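Local coordinates for disulfide oxidoreductase (Xylella fastidiosa, PDB 2REM), which probably acts as a thiol-disulfide oxidoreductase of the DsbA type, passing disulfide bonds to proteins folding in the periplasm, at residues Val30-Tyr35 and Leu149-Val154; Tyr78-Val83 and Asp126-Thr131. All blocks are in the same frame, centred on the assembly; numbering follows the deposited sequence.

Contact 1 of 2, residues Val30-Tyr35 and Leu149-Val154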
ATOM      1  N   VAL A  30       6.937   3.026   0.826  1.00 12.23           N
ATOM      2  CA  VAL A  30       5.817   2.116   0.735  1.00 11.98           C
ATOM      3  C   VAL A  30       4.725   2.543   1.695  1.00 12.26           C
ATOM      4  O   VAL A  30       4.995   2.940   2.836  1.00 12.01           O
ATOM      5  CB  VAL A  30       6.256   0.637   1.006  1.00 11.53           C
ATOM      6  CG1 VAL A  30       5.020  -0.276   1.296  1.00 10.24           C
ATOM      7  CG2 VAL A  30       7.069   0.117  -0.159  1.00 12.17           C
ATOM      8  N   GLU A  31       3.484   2.505   1.209  1.00 12.97           N
ATOM      9  CA  GLU A  31       2.317   2.487   2.098  1.00 12.14           C
ATOM     10  C   GLU A  31       1.730   1.091   2.099  1.00 11.40           C
ATOM     11  O   GLU A  31       1.275   0.606   1.053  1.00 11.10           O
ATOM     12  CB  GLU A  31       1.213   3.430   1.630  1.00 12.18           C
ATOM     13  CG  GLU A  31       0.072   3.524   2.675  1.00 11.21           C
ATOM     14  CD  GLU A  31      -1.304   3.832   2.080  1.00 13.08           C
ATOM     15  OE1 GLU A  31      -1.515   3.623   0.869  1.00 13.04           O
ATOM     16  OE2 GLU A  31      -2.187   4.276   2.843  1.00 13.26           O
ATOM     17  N   ILE A  32       1.747   0.461   3.264  1.00 11.77           N
ATOM     18  CA  ILE A  32       1.014  -0.774   3.501  1.00 11.70           C
ATOM     19  C   ILE A  32      -0.395  -0.319   3.830  1.00 11.31           C
ATOM     20  O   ILE A  32      -0.609   0.483   4.752  1.00 11.65           O
ATOM     21  CB  ILE A  32       1.615  -1.618   4.644  1.00 12.06           C
ATOM     22  CG1 ILE A  32       3.099  -1.916   4.361  1.00 12.75           C
ATOM     23  CG2 ILE A  32       0.766  -2.897   4.897  1.00 10.65           C
ATOM     24  CD1 ILE A  32       3.811  -2.691   5.473  1.00 12.56           C
ATOM     25  N   PHE A  33      -1.348  -0.758   3.007  1.00 11.42           N
ATOM     26  CA  PHE A  33      -2.726  -0.320   3.146  1.00 11.06           C
ATOM     27  C   PHE A  33      -3.620  -1.556   2.989  1.00 10.75           C
ATOM     28  O   PHE A  33      -3.195  -2.599   2.466  1.00 11.34           O
ATOM     29  CB  PHE A  33      -3.079   0.672   2.017  1.00 10.63           C
ATOM     30  CG  PHE A  33      -3.363  -0.027   0.708  1.00 10.80           C
ATOM     31  CD1 PHE A  33      -4.678  -0.314   0.319  1.00 12.94           C
ATOM     32  CD2 PHE A  33      -2.321  -0.459  -0.091  1.00 10.80           C
ATOM     33  CE1 PHE A  33      -4.924  -1.017  -0.835  1.00 10.66           C
ATOM     34  CE2 PHE A  33      -2.573  -1.147  -1.259  1.00 10.80           C
ATOM     35  CZ  PHE A  33      -3.864  -1.424  -1.626  1.00 11.12           C
ATOM     36  N   GLY A  34      -4.848  -1.431   3.440  1.00 10.46           N
ATOM     37  CA  GLY A  34      -5.898  -2.365   3.053  1.00 10.74           C
ATOM     38  C   GLY A  34      -7.108  -1.572   2.582  1.00 10.57           C
ATOM     39  O   GLY A  34      -7.458  -0.541   3.165  1.00 12.05           O
ATOM     40  N   TYR A  35      -7.761  -2.053   1.530  1.00 10.50           N
ATOM     41  CA  TYR A  35      -9.037  -1.503   1.082  1.00 10.69           C
ATOM     42  C   TYR A  35     -10.111  -1.539   2.170  1.00 11.56           C
ATOM     43  O   TYR A  35     -10.982  -0.666   2.227  1.00 12.21           O
ATOM     44  CB  TYR A  35      -9.514  -2.262  -0.163  1.00 10.18           C
ATOM     45  CG  TYR A  35      -8.855  -1.819  -1.457  1.00 10.08           C
ATOM     46  CD1 TYR A  35      -8.798  -0.462  -1.805  1.00 11.30           C
ATOM     47  CD2 TYR A  35      -8.338  -2.751  -2.349  1.00 10.43           C
ATOM     48  CE1 TYR A  35      -8.213  -0.056  -2.978  1.00 10.05           C
ATOM     49  CE2 TYR A  35      -7.762  -2.347  -3.553  1.00 11.24           C
ATOM     50  CZ  TYR A  35      -7.705  -0.993  -3.846  1.00  9.82           C
ATOM     51  OH  TYR A  35      -7.157  -0.566  -5.007  1.00 11.19           O
ATOM     52  N   LEU A 149       5.499  -9.362   7.037  1.00 17.44           N
ATOM     53  CA  LEU A 149       6.182 -10.156   8.075  1.00 19.43           C
ATOM     54  C   LEU A 149       7.515  -9.546   8.515  1.00 19.32           C
ATOM     55  O   LEU A 149       7.866  -9.587   9.690  1.00 19.68           O
ATOM     56  CB  LEU A 149       6.391 -11.616   7.644  1.00 20.73           C
ATOM     57  CG  LEU A 149       5.161 -12.538   7.733  1.00 25.21           C
ATOM     58  CD1 LEU A 149       5.443 -13.926   7.144  1.00 28.52           C
ATOM     59  CD2 LEU A 149       4.683 -12.695   9.181  1.00 27.50           C
ATOM     60  N   LYS A 150       8.259  -9.008   7.557  1.00 17.75           N
ATOM     61  CA  LYS A 150       9.534  -8.332   7.799  1.00 19.01           C
ATOM     62  C   LYS A 150       9.322  -6.972   8.487  1.00 17.79           C
ATOM     63  O   LYS A 150       9.980  -6.647   9.490  1.00 18.06           O
ATOM     64  CB  LYS A 150      10.204  -8.094   6.443  1.00 18.72           C
ATOM     65  CG  LYS A 150      11.633  -7.592   6.501  1.00 22.27           C
ATOM     66  CD  LYS A 150      12.536  -8.657   5.894  1.00 28.99           C
ATOM     67  CE  LYS A 150      13.998  -8.258   5.918  1.00 29.91           C
ATOM     68  NZ  LYS A 150      14.825  -9.463   6.205  1.00 33.95           N
ATOM     69  N   VAL A 151       8.409  -6.186   7.932  1.00 15.87           N
ATOM     70  CA  VAL A 151       8.153  -4.833   8.411  1.00 15.89           C
ATOM     71  C   VAL A 151       7.520  -4.828   9.803  1.00 15.88           C
ATOM     72  O   VAL A 151       7.906  -4.029  10.672  1.00 16.00           O
ATOM     73  CB  VAL A 151       7.297  -4.044   7.409  1.00 15.17           C
ATOM     74  CG1 VAL A 151       6.710  -2.779   8.047  1.00 13.68           C
ATOM     75  CG2 VAL A 151       8.128  -3.709   6.187  1.00 14.61           C
ATOM     76  N   ARG A 152       6.573  -5.737  10.004  1.00 16.05           N
ATOM     77  CA  ARG A 152       5.841  -5.903  11.281  1.00 17.27           C
ATOM     78  C   ARG A 152       5.029  -4.659  11.635  1.00 16.69           C
ATOM     79  O   ARG A 152       5.194  -4.062  12.711  1.00 17.14           O
ATOM     80  CB  ARG A 152       6.770  -6.303  12.424  1.00 18.10           C
ATOM     81  CG  ARG A 152       7.493  -7.619  12.198  1.00 18.86           C
ATOM     82  CD  ARG A 152       6.638  -8.808  12.615  1.00 19.33           C
ATOM     83  NE  ARG A 152       6.561  -8.846  14.074  1.00 23.20           N
ATOM     84  CZ  ARG A 152       7.475  -9.391  14.876  1.00 22.78           C
ATOM     85  NH1 ARG A 152       7.295  -9.333  16.188  1.00 22.83           N
ATOM     86  NH2 ARG A 152       8.555 -10.021  14.391  1.00 22.85           N
ATOM     87  N   PRO A 153       4.138  -4.268  10.723  1.00 16.02           N
ATOM     88  CA  PRO A 153       3.325  -3.106  10.981  1.00 15.60           C
ATOM     89  C   PRO A 153       2.314  -3.467  12.055  1.00 16.74           C
ATOM     90  O   PRO A 153       2.010  -4.641  12.238  1.00 15.83           O
ATOM     91  CB  PRO A 153       2.616  -2.879   9.638  1.00 14.79           C
ATOM     92  CG  PRO A 153       2.473  -4.288   9.055  1.00 14.18           C
ATOM     93  CD  PRO A 153       3.822  -4.895   9.416  1.00 15.33           C
ATOM     94  N   VAL A 154       1.856  -2.467  12.789  1.00 17.28           N
ATOM     95  CA  VAL A 154       0.689  -2.598  13.643  1.00 19.62           C
ATOM     96  C   VAL A 154      -0.350  -1.705  12.952  1.00 20.50           C
ATOM     97  O   VAL A 154      -0.346  -0.464  13.102  1.00 22.19           O
ATOM     98  CB  VAL A 154       0.995  -2.140  15.093  1.00 20.59           C
ATOM     99  CG1 VAL A 154      -0.273  -1.979  15.922  1.00 23.58           C
ATOM    100  CG2 VAL A 154       1.913  -3.130  15.768  1.00 19.29           C
TER
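This is a small, buried, wholly apolar contact in the thioredoxin-fold part of the chain, where I32 of inner strand 27-33 meets V151 at the C-terminal end of helix 135-151 and P153 just beyond it. One methyl does all the touching from the strand side: I32 CD1 lies 3.9 Å from V151 CG1 and 4.1 Å from P153 CG. No hydrogen bond crosses, and only about 102 Å² of surface is buried.

The isoleucine is fully stretched. Its CG1 stands anti to its own carbonyl carbon, and a chi2 of 177° carries CD1 outward, across a backbone gap of 8.2 Å between I32 CA and P153 CA. V151 answers from the helix, its CG1 meeting the isoleucine tip to tip, whereas the proline ring runs across the isoleucine at about a right angle and offers CG. A long branched chain suits the strand position, because its CG1-CD1 arm spans the gap and ends in an apolar methyl; beta-branched residues also favour strands. Valine gives the last turn of the helix a compact apolar surface, and proline brings a rigid apolar ring.

Between them, R152 has a positive phi of 63°. It is the residue at which the chain leaves helical geometry, and its side chain leaves the backbone away from the strand and takes no part, while V151 and P153 both turn toward I32.

Strand 27-33 runs between the antiparallel strand 158-161 and the parallel strand 58-64. I32 and V151 both rest on V160, I32 also touches A65, and P153 packs on T158 and F67. The neighbours of I32 along the strand look elsewhere: E31 packs on F43 and L47 of helix 38-52, and F33 on C40 of the CxxC sequence at the start of that helix.

Contact 2 of 2, residues Tyr78-Val83 and Asp126-Thr131; sequences YLAADV and DRFVAT
T131 and V83 meet side by side where two helices of the helical domain typical of DsbA proteins, which interrupts their thioredoxin fold, pack against each other. The axes of segments 78-83 and 126-131 approach to 9.6 Å, with 119° between their N-to-C directions.

The T131 methyl carries most of the contact. With chi1, measured to OG1, at -58°, the hydroxyl lies beside the backbone N and CG2 is anti to it. CG2 touches both A80 and V83, which lie about one helical turn apart, approaching V83 CG1 to 3.6 Å and A80 CA to 3.8 Å. The valine and threonine slide past each other in opposite directions. A80 is small enough to be touched on its backbone carbon; the two helix backbones come as near as 5.5 Å between A80 CA and T131 CA. The A80 methyl in turn touches F128, with A80 CB 3.8 Å from F128 CE1. That phenylalanine does not leave its helix straight toward the partner, but its length brings the end of the ring to the alanine. The ring also packs on L114 and A115 and meets that of Y118 almost parallel, at about 15°, tying in helix 111-119. V83 and T131 also reach helix 135-151, at E136, R140 and V137.

Threonine suits this buried place because its two branches divide the work: the methyl faces the apolar partner, and the hydroxyl is satisfied within its own helix. T131 OG1 donates to R127 O at 2.7 Å, and this carbonyl oxygen also accepts from T131 N, the two donors arriving from opposite faces of the carbonyl plane.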
ATOM      1  N   TYR A  78      -6.418  -5.854  -5.046  1.00 10.32           N
ATOM      2  CA  TYR A  78      -5.474  -4.815  -5.428  1.00 10.32           C
ATOM      3  C   TYR A  78      -4.438  -5.328  -6.411  1.00  9.46           C
ATOM      4  O   TYR A  78      -4.181  -4.707  -7.432  1.00 10.11           O
ATOM      5  CB  TYR A  78      -4.756  -4.224  -4.203  1.00 10.25           C
ATOM      6  CG  TYR A  78      -3.695  -3.258  -4.673  1.00 12.03           C
ATOM      7  CD1 TYR A  78      -4.053  -1.984  -5.135  1.00 10.47           C
ATOM      8  CD2 TYR A  78      -2.338  -3.637  -4.694  1.00 12.66           C
ATOM      9  CE1 TYR A  78      -3.081  -1.101  -5.626  1.00 13.59           C
ATOM     10  CE2 TYR A  78      -1.354  -2.765  -5.166  1.00 11.47           C
ATOM     11  CZ  TYR A  78      -1.739  -1.507  -5.627  1.00 14.08           C
ATOM     12  OH  TYR A  78      -0.786  -0.643  -6.085  1.00 15.73           O
ATOM     13  N   LEU A  79      -3.805  -6.446  -6.068  1.00  9.90           N
ATOM     14  CA  LEU A  79      -2.747  -6.988  -6.906  1.00  9.81           C
ATOM     15  C   LEU A  79      -3.253  -7.372  -8.287  1.00  9.82           C
ATOM     16  O   LEU A  79      -2.596  -7.092  -9.257  1.00 10.26           O
ATOM     17  CB  LEU A  79      -2.048  -8.180  -6.227  1.00 10.19           C
ATOM     18  CG  LEU A  79      -1.378  -7.746  -4.903  1.00  9.82           C
ATOM     19  CD1 LEU A  79      -1.003  -8.965  -4.113  1.00 12.65           C
ATOM     20  CD2 LEU A  79      -0.156  -6.866  -5.128  1.00 10.64           C
ATOM     21  N   ALA A  80      -4.401  -8.044  -8.356  1.00  9.35           N
ATOM     22  CA  ALA A  80      -4.993  -8.393  -9.653  1.00  9.41           C
ATOM     23  C   ALA A  80      -5.265  -7.107 -10.454  1.00  9.31           C
ATOM     24  O   ALA A  80      -4.944  -7.023 -11.625  1.00  9.49           O
ATOM     25  CB  ALA A  80      -6.286  -9.194  -9.467  1.00 10.90           C
ATOM     26  N   ALA A  81      -5.833  -6.101  -9.793  1.00  9.00           N
ATOM     27  CA  ALA A  81      -6.100  -4.810 -10.445  1.00  9.99           C
ATOM     28  C   ALA A  81      -4.818  -4.219 -10.984  1.00  9.89           C
ATOM     29  O   ALA A  81      -4.780  -3.687 -12.087  1.00 10.22           O
ATOM     30  CB  ALA A  81      -6.721  -3.848  -9.460  1.00  9.86           C
ATOM     31  N   ASP A  82      -3.766  -4.303 -10.184  1.00 10.76           N
ATOM     32  CA  ASP A  82      -2.478  -3.748 -10.583  1.00 12.06           C
ATOM     33  C   ASP A  82      -1.874  -4.488 -11.754  1.00 12.69           C
ATOM     34  O   ASP A  82      -1.408  -3.866 -12.700  1.00 13.57           O
ATOM     35  CB  ASP A  82      -1.487  -3.694  -9.413  1.00 11.90           C
ATOM     36  CG  ASP A  82      -0.323  -2.766  -9.694  1.00 15.33           C
ATOM     37  OD1 ASP A  82      -0.519  -1.749 -10.389  1.00 18.80           O
ATOM     38  OD2 ASP A  82       0.779  -3.032  -9.228  1.00 16.82           O
ATOM     39  N   VAL A  83      -1.880  -5.811 -11.682  1.00 12.37           N
ATOM     40  CA  VAL A  83      -1.465  -6.646 -12.809  1.00 12.83           C
ATOM     41  C   VAL A  83      -2.234  -6.269 -14.062  1.00 13.50           C
ATOM     42  O   VAL A  83      -1.671  -6.225 -15.144  1.00 14.50           O
ATOM     43  CB  VAL A  83      -1.660  -8.163 -12.504  1.00 12.31           C
ATOM     44  CG1 VAL A  83      -1.633  -9.007 -13.799  1.00 13.10           C
ATOM     45  CG2 VAL A  83      -0.601  -8.660 -11.490  1.00 13.47           C
ATOM     46  N   ASP A 126     -13.773 -12.945 -16.774  1.00 16.97           N
ATOM     47  CA  ASP A 126     -12.980 -14.185 -16.825  1.00 19.44           C
ATOM     48  C   ASP A 126     -11.491 -13.872 -16.663  1.00 18.51           C
ATOM     49  O   ASP A 126     -10.749 -14.637 -16.047  1.00 18.24           O
ATOM     50  CB  ASP A 126     -13.196 -14.936 -18.142  1.00 21.37           C
ATOM     51  CG  ASP A 126     -14.533 -15.667 -18.198  1.00 25.71           C
ATOM     52  OD1 ASP A 126     -15.366 -15.531 -17.261  1.00 28.28           O
ATOM     53  OD2 ASP A 126     -14.736 -16.405 -19.195  1.00 31.04           O
ATOM     54  N   ARG A 127     -11.058 -12.757 -17.238  1.00 18.18           N
ATOM     55  CA  ARG A 127      -9.690 -12.290 -17.028  1.00 18.76           C
ATOM     56  C   ARG A 127      -9.456 -11.851 -15.579  1.00 15.74           C
ATOM     57  O   ARG A 127      -8.394 -12.148 -15.002  1.00 15.10           O
ATOM     58  CB  ARG A 127      -9.279 -11.176 -17.997  1.00 18.42           C
ATOM     59  CG  ARG A 127      -7.748 -10.988 -18.003  1.00 22.30           C
ATOM     60  CD  ARG A 127      -7.221 -10.014 -19.063  1.00 25.47           C
ATOM     61  NE  ARG A 127      -6.131 -10.590 -19.885  1.00 36.87           N
ATOM     62  CZ  ARG A 127      -4.874 -10.826 -19.476  1.00 41.22           C
ATOM     63  NH1 ARG A 127      -4.493 -10.574 -18.226  1.00 41.83           N
ATOM     64  NH2 ARG A 127      -3.980 -11.336 -20.326  1.00 44.26           N
ATOM     65  N   PHE A 128     -10.409 -11.133 -14.995  1.00 14.57           N
ATOM     66  CA  PHE A 128     -10.258 -10.797 -13.594  1.00 13.55           C
ATOM     67  C   PHE A 128     -10.084 -12.062 -12.751  1.00 13.90           C
ATOM     68  O   PHE A 128      -9.166 -12.130 -11.946  1.00 13.90           O
ATOM     69  CB  PHE A 128     -11.393  -9.978 -12.988  1.00 13.46           C
ATOM     70  CG  PHE A 128     -11.085  -9.581 -11.567  1.00 12.91           C
ATOM     71  CD1 PHE A 128     -10.217  -8.520 -11.320  1.00 13.39           C
ATOM     72  CD2 PHE A 128     -11.536 -10.354 -10.498  1.00 14.99           C
ATOM     73  CE1 PHE A 128      -9.864  -8.191 -10.017  1.00 15.16           C
ATOM     74  CE2 PHE A 128     -11.186 -10.030  -9.170  1.00 13.42           C
ATOM     75  CZ  PHE A 128     -10.358  -8.952  -8.941  1.00 14.58           C
ATOM     76  N   VAL A 129     -10.962 -13.037 -12.946  1.00 14.00           N
ATOM     77  CA  VAL A 129     -10.906 -14.289 -12.163  1.00 15.40           C
ATOM     78  C   VAL A 129      -9.599 -15.040 -12.377  1.00 14.54           C
ATOM     79  O   VAL A 129      -8.960 -15.472 -11.405  1.00 14.23           O
ATOM     80  CB  VAL A 129     -12.140 -15.198 -12.408  1.00 16.00           C
ATOM     81  CG1 VAL A 129     -11.938 -16.574 -11.754  1.00 18.85           C
ATOM     82  CG2 VAL A 129     -13.373 -14.518 -11.854  1.00 18.95           C
ATOM     83  N   ALA A 130      -9.181 -15.152 -13.638  1.00 14.38           N
ATOM     84  CA  ALA A 130      -7.918 -15.789 -13.964  1.00 14.81           C
ATOM     85  C   ALA A 130      -6.766 -15.055 -13.309  1.00 14.02           C
ATOM     86  O   ALA A 130      -5.805 -15.669 -12.908  1.00 14.61           O
ATOM     87  CB  ALA A 130      -7.709 -15.870 -15.471  1.00 15.03           C
ATOM     88  N   THR A 131      -6.864 -13.734 -13.207  1.00 13.36           N
ATOM     89  CA  THR A 131      -5.759 -12.970 -12.684  1.00 12.85           C
ATOM     90  C   THR A 131      -5.741 -13.119 -11.172  1.00 12.25           C
ATOM     91  O   THR A 131      -4.696 -13.390 -10.585  1.00 12.25           O
ATOM     92  CB  THR A 131      -5.853 -11.487 -13.096  1.00 12.82           C
ATOM     93  OG1 THR A 131      -5.889 -11.405 -14.525  1.00 13.01           O
ATOM     94  CG2 THR A 131      -4.610 -10.725 -12.602  1.00 12.17           C
TER

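In the fold
The centres of the two contacts lie 21 Å apart. Along the chain, segment 30-35 comes first, both helical segments of contact 2 follow, and 149-154 comes last, so contact 1 joins parts flanking the region that holds contact 2. This is the DsbA plan: a helical domain inserted into a thioredoxin fold. Helix 125-132 of contact 2 is followed directly by helix 135-151, whose far end forms contact 1, and this long helix thus leads the chain back to the sheet. The segments also touch directly, Y78 packing against F33 and Y35 just before the CxxC sequence, which is consistent with the helical domain lying beside the probable redox centre.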